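Local coordinates for putative uncharacterized protein (Bacteroides thetaiotaomicron, PDB 2RBK) that probably works as a magnesium-dependent phosphatase of the haloacid dehalogenase superfamily, here holding a vanadate-derived mimic of the phosphoryl-transfer transition state, at residues 173-176 against 177-180; 153-156 against 157-160; 138-141 against 142-146; 201-204 against 205-208; 13-16 against 17-20. All blocks are in the same frame, centred on the assembly; numbering follows the deposited sequence. Where two conformers were deposited one is given.

Contact 1: residues 173-176 against 177-180; sequences RWYP and AFAD. With VN4 (oxido(dioxo)vanadium), chain C.
Trp174 and Phe178 meet in a T-shaped stack, the edge of the phenylalanine turned to the face of the indole, with the ring planes at 86° and Phe178 CZ 3.5 Å from Trp174 CZ2. With CG between its N and carbonyl carbon (chi1 60°), the Phe178 ring folds back over the loop. The opposite face of the indole belongs to the active site: the vanadium group sits over its rim, Trp174 CB comes within 3.4 Å of VN4 O2, and the water bound to vanadium lies over the ring. The indole is held between an aromatic wedge and the bound transition-state mimic. At its edge, in plane, Asp180 OD2 takes a weak hydrogen bond from Trp174 NE1 at 2.9 Å, the N-H angle only 125°; Thr151 bonds the other oxygen, OD1, and Asn69 also bonds OD2. Tyr175 completes the aromatic cluster, rim to rim with Phe178, with Tyr175 CB 3.5 Å from Phe178 CE2. The extended Arg173 chain runs past Phe178 O, and Ala179 CB lies over one face of its guanidinium. Arg173 NH1 makes a weak bond of 3.2 Å to Pro176 O, while NH2 carries the salt bridge to Glu159. By contrast with buried Trp174 and Phe178, Pro176 at the outer end of the Tyr175-to-Phe178 type I turn is exposed to solvent; farther in, a water accepts from Tyr175 N and donates to Phe178 O at 2.8 Å. The loop links the paired strands 170-172 and 180-182, and Tyr175, Ala177 and Phe178 rest on Ile124 of helix 119-128, with Phe178 touching Thr151 of strand 149-152.

Contact 2: residues 153-156 against 157-160; sequences FITE and EEEK
Thr155 and Glu158 grip each other twice. Glu158 N donates to Thr155 OG1 at 3.0 Å, nearly straight at 168°, and Thr155 N returns a bond of 3.0 Å to Glu158 OE1, meeting that oxygen on its anti side and 26° out of the carboxylate plane. Glu158 CG lies beside its own backbone N (chi1 -70°), and the chain, extended beyond it, carries OE1 to the amide of Thr155. Backbone bonds then take over, from Glu159 N to Thr155 O and from Lys160 N to Glu156 O. Two waters add outer links: one donates to both Phe153 O and Glu158 OE1, the other donates to Glu157 OE2 at 2.7 Å and is also hydrogen-bonded to Thr155 OG1. Packing comes last. Ile154 CD1 rests 3.7 Å from Glu159 CA, and Ile154 CB lies beside Glu158 OE1, while Phe96 of helix 87-100 touches both Ile154 and Glu158. Reciprocal bonding between an N-cap threonine and a glutamate three residues on is the classic capping box, here starting helix 156-162 after the short loop that follows strand 149-152.

Contact 3: residues 138-141 against 142-146; sequences SFEE and ASNKE
Ser143 holds OG between its own backbone N and carbonyl carbon (chi1 88°), a torsion that turns the hydroxyl back toward Glu140 O one turn earlier, where it donates at 2.8 Å. Glu140, with CG anti to N and the chain bent at chi2, swings its carboxylate to the same side, leaving Glu140 OE1 3.5 Å from Ser143 OG. The motif is a short capped helix, 139-143, barely more than one turn long. Ser138 is its N-cap: OG accepts from Glu141 N at 2.9 Å, while Ser138 O receives Ala142 N almost head-on. Phe139 O in turn takes Ser143 N. Toward the C-terminal end the pattern loosens, because Asn144 N reaches Glu141 O from above the carbonyl plane, 59° out of it, and the chain leaves the helix. The Asn144 amide lies close to parallel with the Glu140 carboxylate, their planes 4° apart, but the two groups stand 4.0 Å apart at Glu140 OE1 and Asn144 ND2.

The inner surface is apolar. Phe139 packs on Ala94 and Cys97 of helix 87-100 and on Phe106 of strand 104-107, and Ala142 reaches Phe106 and Cys115, seating the turn against the three-stranded sheet. Outside, Lys145 lays its chain past Glu141 O, and in the conformer described its amine forms a salt bridge with Glu108. At the root of that chain, Lys145 CG lies 3.5 Å from Glu141 O.

Contact 4: residues 201-204 against 205-208; sequences IKLE and ETMS
The flat carboxylate of Glu205 lies against the start of the 201-204 turn, where Lys202 N donates to OE2 from the anti side, 31° out of the carboxylate plane. From Lys202 N to Glu205 OE2 the bond is 2.9 Å and nearly straight, at 173°. Around the same oxygen, Lys202 CB stands 3.6 Å from Glu205 OE2 and Ile201 CG2 3.8 Å from it, so apolar groups flank the charged end. The other oxygen, OE1, faces Lys3 in a long, weak ion pair. Next come the peptide planes of the turn itself: Lys202 O is met by Glu205 N from above its plane, and Leu203 O by Thr206 N in a similar way, again well off the lone pairs. Thr206 OG1 behaves differently, donating to Leu203 O in the carbonyl plane, on a lone pair, at 2.7 Å. Leu203 O is therefore gripped by two donors of one residue. With chi1 at 62°, Thr206 OG1 points back toward the turn, and it also accepts from Ala223 N, which ties the buried hydroxyl to the neighbouring strand region. Thr206 CG2 packs against the same turn, 3.6 Å from Leu203 O and close to Lys202 O.

On the apolar side, Leu203 and Ile201 lean on Ile196 of helix 188-199, which Thr206 touches as well, while Ile201 also meets Ala4 of strand 4-7. A single 3-10 turn closed by a glutamate and a threonine thus makes the link from helix 188-199 into strand 206-210, one of the parallel central strands of the Rossmann-like HAD core.

Contact 5: residues 13-16 against 17-20; sequences LVSF and ETHR
Ser15 and Thr18 meet through a single hydroxyl: Ser15 OG accepts from Thr18 N at 3.1 Å, along a fairly straight 164° line, and more weakly from Glu17 N at 3.0 Å. With OG anti to the backbone N (chi1 172°), the serine side chain is thrown forward over the two amides that follow. The same oxygen is hydrogen-bonded to Asp247, so several partners hold this buried hydroxyl and its rotation is probably fixed. The serine backbone is gripped too, with Ser15 O taking His19 N at 2.7 Å and Ser15 N donating to Arg20 O at 3.0 Å, which draws the two limbs of the loop together.

In the next shell, Phe16 O lies over one face of the imidazole, 3.0 Å from His19 CE1, and the rings of Phe128 and His130 stack against His19 edge-to-face. Val14 CG1 lies 3.7 Å from His19 C. Thr18 then braces the exit: its OG1 accepts from Arg20 N, an ST turn, before Arg20 leaves to pair with Glu55. A water joins the outer edge, accepting from Phe16 N and donating to Glu17 OE1 at 2.7 Å.

Phe16 turns its ring away from the bend to touch Asp10 and Asp211, both magnesium ligands. The loop follows strand 4-7 and the DxDx(T/V) signature, in the place where HAD enzymes carry the squiggle and flap elements that lead out of the catalytic strand.

Overall arrangement
In chain order the contacts run 5, 3, 2, 1, 4. Contacts 4 and 5 belong to the core built on the eight-stranded mixed sheet, about 26 Å apart between centres, contact 4 leading into strand 206-210 and contact 5 following strand 4-7. Contacts 1, 2 and 3 lie in the chain between strand 78-82 and helix 188-199, in the part of the fold with the small antiparallel sheets. Contacts 1 and 2 touch through Arg173 and Glu159, whereas the centre of contact 3 lies about 21 Å from the centres of both. Contact 1 also meets contact 5, Tyr175 against Phe16, beside the magnesium and vanadium site, consistent with the two parts meeting over the active centre.

Contact 1: residues 173-176 against 177-180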
loop_
_atom_site.group_PDB
_atom_site.type_symbol
_atom_site.label_atom_id
_atom_site.label_comp_id
_atom_site.label_asym_id
_atom_site.label_seq_id
_atom_site.Cartn_x
_atom_site.Cartn_y
_atom_site.Cartn_z
ATOM N N ARG A 173 1.122 2.867 -8.385
ATOM C CA ARG A 173 0.898 1.405 -8.640
ATOM C C ARG A 173 1.822 0.495 -7.788
ATOM O O ARG A 173 3.004 0.741 -7.575
ATOM C CB ARG A 173 1.131 0.985 -10.066
ATOM C CG ARG A 173 0.467 1.734 -11.160
ATOM C CD ARG A 173 0.582 1.262 -12.612
ATOM N NE ARG A 173 -0.220 2.217 -13.410
ATOM C CZ ARG A 173 -1.253 1.904 -14.093
ATOM N NH1 ARG A 173 -1.614 0.627 -14.203
ATOM N NH2 ARG A 173 -1.978 2.816 -14.747
ATOM N N TRP A 174 1.234 -0.636 -7.295
ATOM C CA TRP A 174 1.905 -1.753 -6.720
ATOM C C TRP A 174 1.852 -3.059 -7.475
ATOM O O TRP A 174 2.478 -4.007 -7.169
ATOM C CB TRP A 174 1.450 -1.992 -5.274
ATOM C CG TRP A 174 -0.004 -2.158 -4.980
ATOM C CD1 TRP A 174 -0.942 -1.148 -4.775
ATOM C CD2 TRP A 174 -0.729 -3.389 -4.824
ATOM N NE1 TRP A 174 -2.144 -1.658 -4.514
ATOM C CE2 TRP A 174 -2.072 -3.023 -4.513
ATOM C CE3 TRP A 174 -0.406 -4.729 -4.880
ATOM C CZ2 TRP A 174 -3.104 -3.936 -4.274
ATOM C CZ3 TRP A 174 -1.402 -5.655 -4.642
ATOM C CH2 TRP A 174 -2.691 -5.258 -4.348
ATOM N N TYR A 175 1.061 -3.009 -8.542
ATOM C CA TYR A 175 0.892 -4.142 -9.417
ATOM C C TYR A 175 0.616 -3.617 -10.838
ATOM O O TYR A 175 -0.090 -2.567 -10.867
ATOM C CB TYR A 175 -0.236 -5.075 -8.942
ATOM C CG TYR A 175 -0.288 -6.409 -9.614
ATOM C CD1 TYR A 175 0.561 -7.434 -9.183
ATOM C CD2 TYR A 175 -1.150 -6.670 -10.671
ATOM C CE1 TYR A 175 0.536 -8.678 -9.788
ATOM C CE2 TYR A 175 -1.179 -7.892 -11.276
ATOM C CZ TYR A 175 -0.334 -8.897 -10.819
ATOM O OH TYR A 175 -0.380 -10.106 -11.457
ATOM N N PRO A 176 1.081 -4.179 -11.916
ATOM C CA PRO A 176 0.892 -3.454 -13.210
ATOM C C PRO A 176 -0.529 -3.333 -13.733
ATOM O O PRO A 176 -0.959 -2.517 -14.604
ATOM C CB PRO A 176 1.820 -4.287 -14.138
ATOM C CG PRO A 176 2.678 -5.078 -13.229
ATOM C CD PRO A 176 1.881 -5.432 -11.982
ATOM N N ALA A 177 -1.505 -4.167 -13.330
ATOM C CA ALA A 177 -2.742 -3.992 -14.095
ATOM C C ALA A 177 -3.715 -2.898 -13.682
ATOM O O ALA A 177 -4.800 -2.664 -14.273
ATOM C CB ALA A 177 -3.479 -5.332 -13.979
ATOM N N PHE A 178 -3.370 -2.147 -12.652
ATOM C CA PHE A 178 -4.280 -1.170 -12.058
ATOM C C PHE A 178 -3.486 -0.152 -11.283
ATOM O O PHE A 178 -2.308 -0.365 -11.041
ATOM C CB PHE A 178 -5.224 -1.907 -11.138
ATOM C CG PHE A 178 -4.599 -2.673 -9.964
ATOM C CD1 PHE A 178 -4.401 -2.035 -8.752
ATOM C CD2 PHE A 178 -4.231 -4.034 -10.061
ATOM C CE1 PHE A 178 -3.858 -2.731 -7.675
ATOM C CE2 PHE A 178 -3.691 -4.738 -8.985
ATOM C CZ PHE A 178 -3.514 -4.061 -7.789
ATOM N N ALA A 179 -4.146 0.915 -10.879
ATOM C CA ALA A 179 -3.520 1.974 -10.098
ATOM C C ALA A 179 -4.436 2.324 -8.929
ATOM O O ALA A 179 -5.642 2.147 -9.028
ATOM C CB ALA A 179 -3.250 3.206 -10.964
ATOM N N ASP A 180 -3.865 2.923 -7.885
ATOM C CA ASP A 180 -4.604 3.463 -6.769
ATOM C C ASP A 180 -4.579 4.984 -6.830
ATOM O O ASP A 180 -3.501 5.575 -6.975
ATOM C CB ASP A 180 -3.985 3.036 -5.437
ATOM C CG ASP A 180 -4.084 1.558 -5.119
ATOM O OD1 ASP A 180 -5.077 0.897 -5.500
ATOM O OD2 ASP A 180 -3.118 1.104 -4.415
HETATM V V VN4 C . 1.606 -2.892 -1.156
HETATM O O1 VN4 C . 1.096 -3.736 0.185
HETATM O O2 VN4 C . 2.445 -3.713 -2.467
HETATM O O3 VN4 C . 0.863 -1.317 -1.738
HETATM O O HOH W 1 -5.355 -1.209 -3.517
HETATM O O HOH W 2 -1.141 -0.923 -8.596
HETATM O O HOH W 3 -0.315 -3.522 -1.808
#

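Contact 2: residues 153-156 against 157-160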
loop_
_atom_site.group_PDB
_atom_site.type_symbol
_atom_site.label_atom_id
_atom_site.label_comp_id
_atom_site.label_asym_id
_atom_site.label_seq_id
_atom_site.Cartn_x
_atom_site.Cartn_y
_atom_site.Cartn_z
ATOM N N PHE A 153 -8.757 -0.118 -13.193
ATOM C CA PHE A 153 -7.971 -1.113 -13.898
ATOM C C PHE A 153 -7.631 -0.511 -15.260
ATOM O O PHE A 153 -8.181 -0.849 -16.315
ATOM C CB PHE A 153 -8.754 -2.434 -14.005
ATOM C CG PHE A 153 -8.723 -3.183 -12.710
ATOM C CD1 PHE A 153 -9.473 -2.671 -11.648
ATOM C CD2 PHE A 153 -7.981 -4.320 -12.431
ATOM C CE1 PHE A 153 -9.469 -3.311 -10.432
ATOM C CE2 PHE A 153 -7.977 -4.980 -11.206
ATOM C CZ PHE A 153 -8.716 -4.425 -10.167
ATOM N N ILE A 154 -6.705 0.481 -15.238
ATOM C CA ILE A 154 -6.281 1.253 -16.438
ATOM C C ILE A 154 -4.818 1.046 -16.687
ATOM O O ILE A 154 -4.033 0.907 -15.757
ATOM C CB ILE A 154 -6.596 2.756 -16.244
ATOM C CG1 ILE A 154 -6.001 3.368 -14.971
ATOM C CG2 ILE A 154 -8.123 2.911 -16.341
ATOM C CD1 ILE A 154 -6.218 4.854 -14.878
ATOM N N THR A 155 -4.468 1.056 -17.985
ATOM C CA THR A 155 -3.076 1.036 -18.394
ATOM C C THR A 155 -2.427 2.401 -18.123
ATOM O O THR A 155 -3.130 3.367 -17.877
ATOM C CB THR A 155 -2.930 0.735 -19.903
ATOM O OG1 THR A 155 -3.565 1.833 -20.619
ATOM C CG2 THR A 155 -3.568 -0.536 -20.388
ATOM N N GLU A 156 -1.085 2.488 -18.311
ATOM C CA GLU A 156 -0.371 3.793 -18.218
ATOM C C GLU A 156 -0.890 4.744 -19.287
ATOM O O GLU A 156 -1.049 5.937 -19.020
ATOM C CB GLU A 156 1.110 3.494 -18.278
ATOM C CG GLU A 156 1.649 2.722 -17.072
ATOM C CD GLU A 156 3.166 2.804 -17.076
ATOM O OE1 GLU A 156 3.703 3.928 -16.997
ATOM O OE2 GLU A 156 3.813 1.757 -17.125
ATOM N N GLU A 157 -1.155 4.236 -20.528
ATOM C CA GLU A 157 -1.702 5.093 -21.586
ATOM C C GLU A 157 -3.053 5.650 -21.144
ATOM O O GLU A 157 -3.342 6.827 -21.285
ATOM C CB GLU A 157 -1.796 4.268 -22.876
ATOM C CG GLU A 157 -2.568 4.780 -24.047
ATOM C CD GLU A 157 -2.310 3.842 -25.207
ATOM O OE1 GLU A 157 -1.672 4.190 -26.189
ATOM O OE2 GLU A 157 -2.766 2.670 -25.102
ATOM N N GLU A 158 -3.938 4.796 -20.604
ATOM C CA GLU A 158 -5.243 5.323 -20.149
ATOM C C GLU A 158 -5.120 6.238 -18.983
ATOM O O GLU A 158 -5.858 7.199 -18.865
ATOM C CB GLU A 158 -6.153 4.136 -19.835
ATOM C CG GLU A 158 -6.584 3.380 -21.077
ATOM C CD GLU A 158 -7.192 2.012 -20.790
ATOM O OE1 GLU A 158 -6.908 1.392 -19.715
ATOM O OE2 GLU A 158 -7.937 1.519 -21.706
ATOM N N GLU A 159 -4.188 5.973 -18.087
ATOM C CA GLU A 159 -3.899 6.888 -16.991
ATOM C C GLU A 159 -3.601 8.263 -17.557
ATOM O O GLU A 159 -4.134 9.205 -17.048
ATOM C CB GLU A 159 -2.768 6.333 -16.137
ATOM C CG GLU A 159 -2.190 7.253 -15.082
ATOM C CD GLU A 159 -1.011 6.626 -14.363
ATOM O OE1 GLU A 159 -0.848 5.381 -14.355
ATOM O OE2 GLU A 159 -0.190 7.366 -13.761
ATOM N N LYS A 160 -2.730 8.384 -18.591
ATOM C CA LYS A 160 -2.432 9.715 -19.121
ATOM C C LYS A 160 -3.652 10.352 -19.771
ATOM O O LYS A 160 -3.822 11.571 -19.730
ATOM C CB LYS A 160 -1.212 9.684 -20.067
ATOM C CG LYS A 160 0.091 9.173 -19.451
ATOM C CD LYS A 160 0.467 9.861 -18.164
ATOM C CE LYS A 160 1.836 9.696 -17.606
ATOM N NZ LYS A 160 2.212 10.592 -16.476
HETATM O O HOH W 4 -7.301 -1.448 -19.237
HETATM O O HOH W 5 -4.247 1.457 -23.266
#

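Contact 3: residues 138-141 against 142-146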
loop_
_atom_site.group_PDB
_atom_site.type_symbol
_atom_site.label_atom_id
_atom_site.label_comp_id
_atom_site.label_asym_id
_atom_site.label_seq_id
_atom_site.Cartn_x
_atom_site.Cartn_y
_atom_site.Cartn_z
ATOM N N SER A 138 -23.301 -0.190 -9.092
ATOM C CA SER A 138 -23.241 0.570 -10.322
ATOM C C SER A 138 -22.257 1.702 -10.228
ATOM O O SER A 138 -22.001 2.273 -9.167
ATOM C CB SER A 138 -24.613 1.096 -10.721
ATOM O OG SER A 138 -24.979 2.137 -9.797
ATOM N N PHE A 139 -21.748 2.137 -11.398
ATOM C CA PHE A 139 -20.934 3.335 -11.461
ATOM C C PHE A 139 -21.701 4.541 -10.947
ATOM O O PHE A 139 -21.113 5.420 -10.322
ATOM C CB PHE A 139 -20.427 3.609 -12.865
ATOM C CG PHE A 139 -19.173 2.863 -13.260
ATOM C CD1 PHE A 139 -19.175 1.861 -14.202
ATOM C CD2 PHE A 139 -17.957 3.205 -12.660
ATOM C CE1 PHE A 139 -17.999 1.259 -14.548
ATOM C CE2 PHE A 139 -16.799 2.605 -13.039
ATOM C CZ PHE A 139 -16.826 1.591 -13.993
ATOM N N GLU A 140 -23.003 4.614 -11.237
ATOM C CA GLU A 140 -23.804 5.714 -10.761
ATOM C C GLU A 140 -23.774 5.798 -9.246
ATOM O O GLU A 140 -23.533 6.862 -8.642
ATOM C CB GLU A 140 -25.241 5.651 -11.312
ATOM C CG GLU A 140 -26.039 6.873 -10.936
ATOM C CD GLU A 140 -25.676 8.109 -11.718
ATOM O OE1 GLU A 140 -24.842 8.917 -11.254
ATOM O OE2 GLU A 140 -26.276 8.236 -12.830
ATOM N N GLU A 141 -24.025 4.668 -8.621
ATOM C CA GLU A 141 -24.014 4.697 -7.159
ATOM C C GLU A 141 -22.628 5.027 -6.634
ATOM O O GLU A 141 -22.465 5.806 -5.685
ATOM C CB GLU A 141 -24.406 3.338 -6.602
ATOM C CG GLU A 141 -25.830 3.063 -6.565
ATOM C CD GLU A 141 -26.291 1.850 -5.769
ATOM O OE1 GLU A 141 -25.515 1.264 -4.961
ATOM O OE2 GLU A 141 -27.418 1.473 -5.974
ATOM N N ALA A 142 -21.599 4.413 -7.184
ATOM C CA ALA A 142 -20.214 4.731 -6.773
ATOM C C ALA A 142 -19.862 6.174 -6.915
ATOM O O ALA A 142 -19.130 6.806 -6.079
ATOM C CB ALA A 142 -19.273 3.884 -7.613
ATOM N N SER A 143 -20.342 6.807 -7.971
ATOM C CA SER A 143 -19.924 8.173 -8.251
ATOM C C SER A 143 -20.436 9.132 -7.182
ATOM O O SER A 143 -19.921 10.262 -7.147
ATOM C CB SER A 143 -20.470 8.413 -9.671
ATOM O OG SER A 143 -21.803 8.893 -9.609
ATOM N N ASN A 144 -21.360 8.707 -6.355
ATOM C CA ASN A 144 -21.933 9.550 -5.325
ATOM C C ASN A 144 -21.424 9.287 -3.919
ATOM O O ASN A 144 -21.884 9.968 -2.974
ATOM C CB ASN A 144 -23.488 9.424 -5.321
ATOM C CG ASN A 144 -23.995 10.010 -6.649
ATOM O OD1 ASN A 144 -23.486 11.096 -7.027
ATOM N ND2 ASN A 144 -24.955 9.321 -7.232
ATOM N N LYS A 145 -20.553 8.354 -3.705
ATOM C CA LYS A 145 -20.001 7.940 -2.432
ATOM C C LYS A 145 -18.901 8.894 -1.987
ATOM O O LYS A 145 -18.239 9.505 -2.790
ATOM C CB LYS A 145 -19.388 6.526 -2.570
ATOM C CG LYS A 145 -20.461 5.415 -2.864
ATOM C CD LYS A 145 -19.780 4.064 -3.010
ATOM C CE LYS A 145 -20.785 2.924 -3.134
ATOM N NZ LYS A 145 -21.246 2.511 -1.781
ATOM N N GLU A 146 -18.683 8.918 -0.695
ATOM C CA GLU A 146 -17.516 9.561 -0.126
ATOM C C GLU A 146 -16.340 8.556 -0.226
ATOM O O GLU A 146 -16.274 7.597 0.555
ATOM C CB GLU A 146 -17.893 10.028 1.265
ATOM C CG GLU A 146 -19.149 10.889 1.303
ATOM C CD GLU A 146 -19.284 12.145 0.468
ATOM O OE1 GLU A 146 -18.284 12.909 0.465
ATOM O OE2 GLU A 146 -20.336 12.480 -0.175
HETATM O O HOH W 6 -24.234 1.241 -2.932
#

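Contact 4: residues 201-204 against 205-208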
loop_
_atom_site.group_PDB
_atom_site.type_symbol
_atom_site.label_atom_id
_atom_site.label_comp_id
_atom_site.label_asym_id
_atom_site.label_seq_id
_atom_site.Cartn_x
_atom_site.Cartn_y
_atom_site.Cartn_z
ATOM N N ILE A 201 8.353 10.022 17.130
ATOM C CA ILE A 201 9.540 9.528 16.429
ATOM C C ILE A 201 9.965 10.546 15.395
ATOM O O ILE A 201 9.109 11.145 14.763
ATOM C CB ILE A 201 9.251 8.129 15.868
ATOM C CG1 ILE A 201 9.057 7.141 17.012
ATOM C CG2 ILE A 201 10.311 7.660 14.894
ATOM C CD1 ILE A 201 8.599 5.746 16.621
ATOM N N LYS A 202 11.279 10.741 15.228
ATOM C CA LYS A 202 11.758 11.645 14.233
ATOM C C LYS A 202 11.940 10.954 12.887
ATOM O O LYS A 202 12.197 9.747 12.832
ATOM C CB LYS A 202 13.109 12.259 14.637
ATOM C CG LYS A 202 13.117 13.008 15.942
ATOM C CD LYS A 202 12.178 14.151 15.976
ATOM C CE LYS A 202 12.282 15.336 15.120
ATOM N NZ LYS A 202 11.448 16.432 15.794
ATOM N N LEU A 203 11.812 11.746 11.812
ATOM C CA LEU A 203 11.993 11.160 10.468
ATOM C C LEU A 203 13.360 10.494 10.346
ATOM O O LEU A 203 13.518 9.459 9.652
ATOM C CB LEU A 203 11.841 12.255 9.422
ATOM C CG LEU A 203 11.817 11.746 7.972
ATOM C CD1 LEU A 203 10.648 10.831 7.724
ATOM C CD2 LEU A 203 11.797 12.954 7.020
ATOM N N GLU A 204 14.361 11.044 11.017
ATOM C CA GLU A 204 15.717 10.518 10.926
ATOM C C GLU A 204 15.851 9.169 11.605
ATOM O O GLU A 204 16.925 8.527 11.501
ATOM C CB GLU A 204 16.672 11.586 11.514
ATOM C CG GLU A 204 16.768 12.931 10.836
ATOM C CD GLU A 204 15.497 13.743 10.608
ATOM O OE1 GLU A 204 14.811 13.845 11.680
ATOM O OE2 GLU A 204 15.246 14.063 9.351
ATOM N N GLU A 205 14.813 8.660 12.263
ATOM C CA GLU A 205 14.767 7.385 12.971
ATOM C C GLU A 205 13.887 6.367 12.268
ATOM O O GLU A 205 13.427 5.395 12.878
ATOM C CB GLU A 205 14.286 7.635 14.402
ATOM C CG GLU A 205 15.147 8.560 15.231
ATOM C CD GLU A 205 14.511 9.037 16.543
ATOM O OE1 GLU A 205 15.289 9.203 17.518
ATOM O OE2 GLU A 205 13.252 9.287 16.686
ATOM N N THR A 206 13.596 6.563 10.969
ATOM C CA THR A 206 12.691 5.701 10.222
ATOM C C THR A 206 13.421 4.844 9.192
ATOM O O THR A 206 14.446 5.256 8.628
ATOM C CB THR A 206 11.618 6.527 9.502
ATOM O OG1 THR A 206 12.196 7.421 8.551
ATOM C CG2 THR A 206 10.781 7.310 10.509
ATOM N N MET A 207 12.839 3.698 8.885
ATOM C CA MET A 207 13.307 2.814 7.832
ATOM C C MET A 207 12.084 2.270 7.109
ATOM O O MET A 207 11.132 1.816 7.762
ATOM C CB MET A 207 14.121 1.668 8.425
ATOM C CG MET A 207 14.736 0.712 7.391
ATOM S SD MET A 207 15.764 -0.565 8.131
ATOM C CE MET A 207 17.198 0.414 8.581
ATOM N N SER A 208 12.117 2.265 5.788
ATOM C CA SER A 208 11.005 1.750 4.985
ATOM C C SER A 208 11.507 0.630 4.068
ATOM O O SER A 208 12.698 0.559 3.725
ATOM C CB SER A 208 10.364 2.870 4.180
ATOM O OG SER A 208 11.299 3.407 3.273
#

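Contact 5: residues 13-16 against 17-20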
loop_
_atom_site.group_PDB
_atom_site.type_symbol
_atom_site.label_atom_id
_atom_site.label_comp_id
_atom_site.label_asym_id
_atom_site.label_seq_id
_atom_site.Cartn_x
_atom_site.Cartn_y
_atom_site.Cartn_z
ATOM N N LEU A 13 6.479 -8.028 2.359
ATOM C CA LEU A 13 6.209 -9.035 3.383
ATOM C C LEU A 13 5.670 -10.331 2.788
ATOM O O LEU A 13 6.118 -11.382 3.184
ATOM C CB LEU A 13 5.189 -8.509 4.431
ATOM C CG LEU A 13 5.716 -7.366 5.288
ATOM C CD1 LEU A 13 4.544 -6.824 6.134
ATOM C CD2 LEU A 13 6.850 -7.800 6.178
ATOM N N VAL A 14 4.709 -10.244 1.887
ATOM C CA VAL A 14 4.017 -11.402 1.300
ATOM C C VAL A 14 4.492 -11.611 -0.114
ATOM O O VAL A 14 4.399 -10.727 -0.961
ATOM C CB VAL A 14 2.485 -11.188 1.344
ATOM C CG1 VAL A 14 1.762 -12.416 0.688
ATOM C CG2 VAL A 14 1.977 -10.990 2.713
ATOM N N SER A 15 5.005 -12.828 -0.383
ATOM C CA SER A 15 5.490 -13.185 -1.688
ATOM C C SER A 15 4.389 -13.276 -2.723
ATOM O O SER A 15 3.382 -13.941 -2.472
ATOM C CB SER A 15 6.167 -14.540 -1.562
ATOM O OG SER A 15 6.499 -15.043 -2.850
ATOM N N PHE A 16 4.580 -12.730 -3.913
ATOM C CA PHE A 16 3.628 -12.886 -4.996
ATOM C C PHE A 16 3.683 -14.311 -5.522
ATOM O O PHE A 16 2.713 -14.794 -6.097
ATOM C CB PHE A 16 3.925 -11.927 -6.141
ATOM C CG PHE A 16 3.477 -10.525 -5.924
ATOM C CD1 PHE A 16 2.153 -10.187 -5.909
ATOM C CD2 PHE A 16 4.394 -9.471 -5.729
ATOM C CE1 PHE A 16 1.734 -8.858 -5.740
ATOM C CE2 PHE A 16 3.922 -8.211 -5.585
ATOM C CZ PHE A 16 2.625 -7.830 -5.560
ATOM N N GLU A 17 4.823 -14.958 -5.371
ATOM C CA GLU A 17 4.992 -16.316 -5.951
ATOM C C GLU A 17 4.400 -17.373 -5.042
ATOM O O GLU A 17 3.769 -18.312 -5.555
ATOM C CB GLU A 17 6.472 -16.453 -6.337
ATOM C CG GLU A 17 6.962 -15.475 -7.417
ATOM C CD GLU A 17 7.326 -14.057 -7.045
ATOM O OE1 GLU A 17 7.684 -13.675 -5.890
ATOM O OE2 GLU A 17 7.234 -13.214 -7.988
ATOM N N THR A 18 4.534 -17.232 -3.719
ATOM C CA THR A 18 3.987 -18.199 -2.816
ATOM C C THR A 18 2.706 -17.732 -2.152
ATOM O O THR A 18 1.972 -18.514 -1.558
ATOM C CB THR A 18 4.958 -18.557 -1.688
ATOM O OG1 THR A 18 5.067 -17.422 -0.833
ATOM C CG2 THR A 18 6.384 -18.913 -2.156
ATOM N N HIS A 19 2.393 -16.456 -2.107
ATOM C CA HIS A 19 1.299 -15.864 -1.381
ATOM C C HIS A 19 1.426 -16.016 0.139
ATOM O O HIS A 19 0.449 -15.960 0.875
ATOM C CB HIS A 19 -0.076 -16.333 -1.867
ATOM C CG HIS A 19 -0.132 -16.113 -3.361
ATOM N ND1 HIS A 19 -0.148 -14.865 -3.956
ATOM C CD2 HIS A 19 -0.116 -17.056 -4.360
ATOM C CE1 HIS A 19 -0.178 -15.059 -5.284
ATOM N NE2 HIS A 19 -0.163 -16.380 -5.564
ATOM N N ARG A 20 2.646 -16.199 0.652
ATOM C CA ARG A 20 2.964 -16.345 2.025
ATOM C C ARG A 20 4.092 -15.406 2.460
ATOM O O ARG A 20 4.913 -14.984 1.653
ATOM C CB ARG A 20 3.367 -17.808 2.354
ATOM C CG ARG A 20 2.320 -18.830 1.882
ATOM C CD ARG A 20 1.023 -18.644 2.655
ATOM N NE ARG A 20 1.165 -18.736 4.134
ATOM C CZ ARG A 20 1.013 -19.824 4.844
ATOM N NH1 ARG A 20 0.688 -20.996 4.286
ATOM N NH2 ARG A 20 1.181 -19.724 6.151
HETATM O O HOH W 7 7.092 -11.434 -4.593
#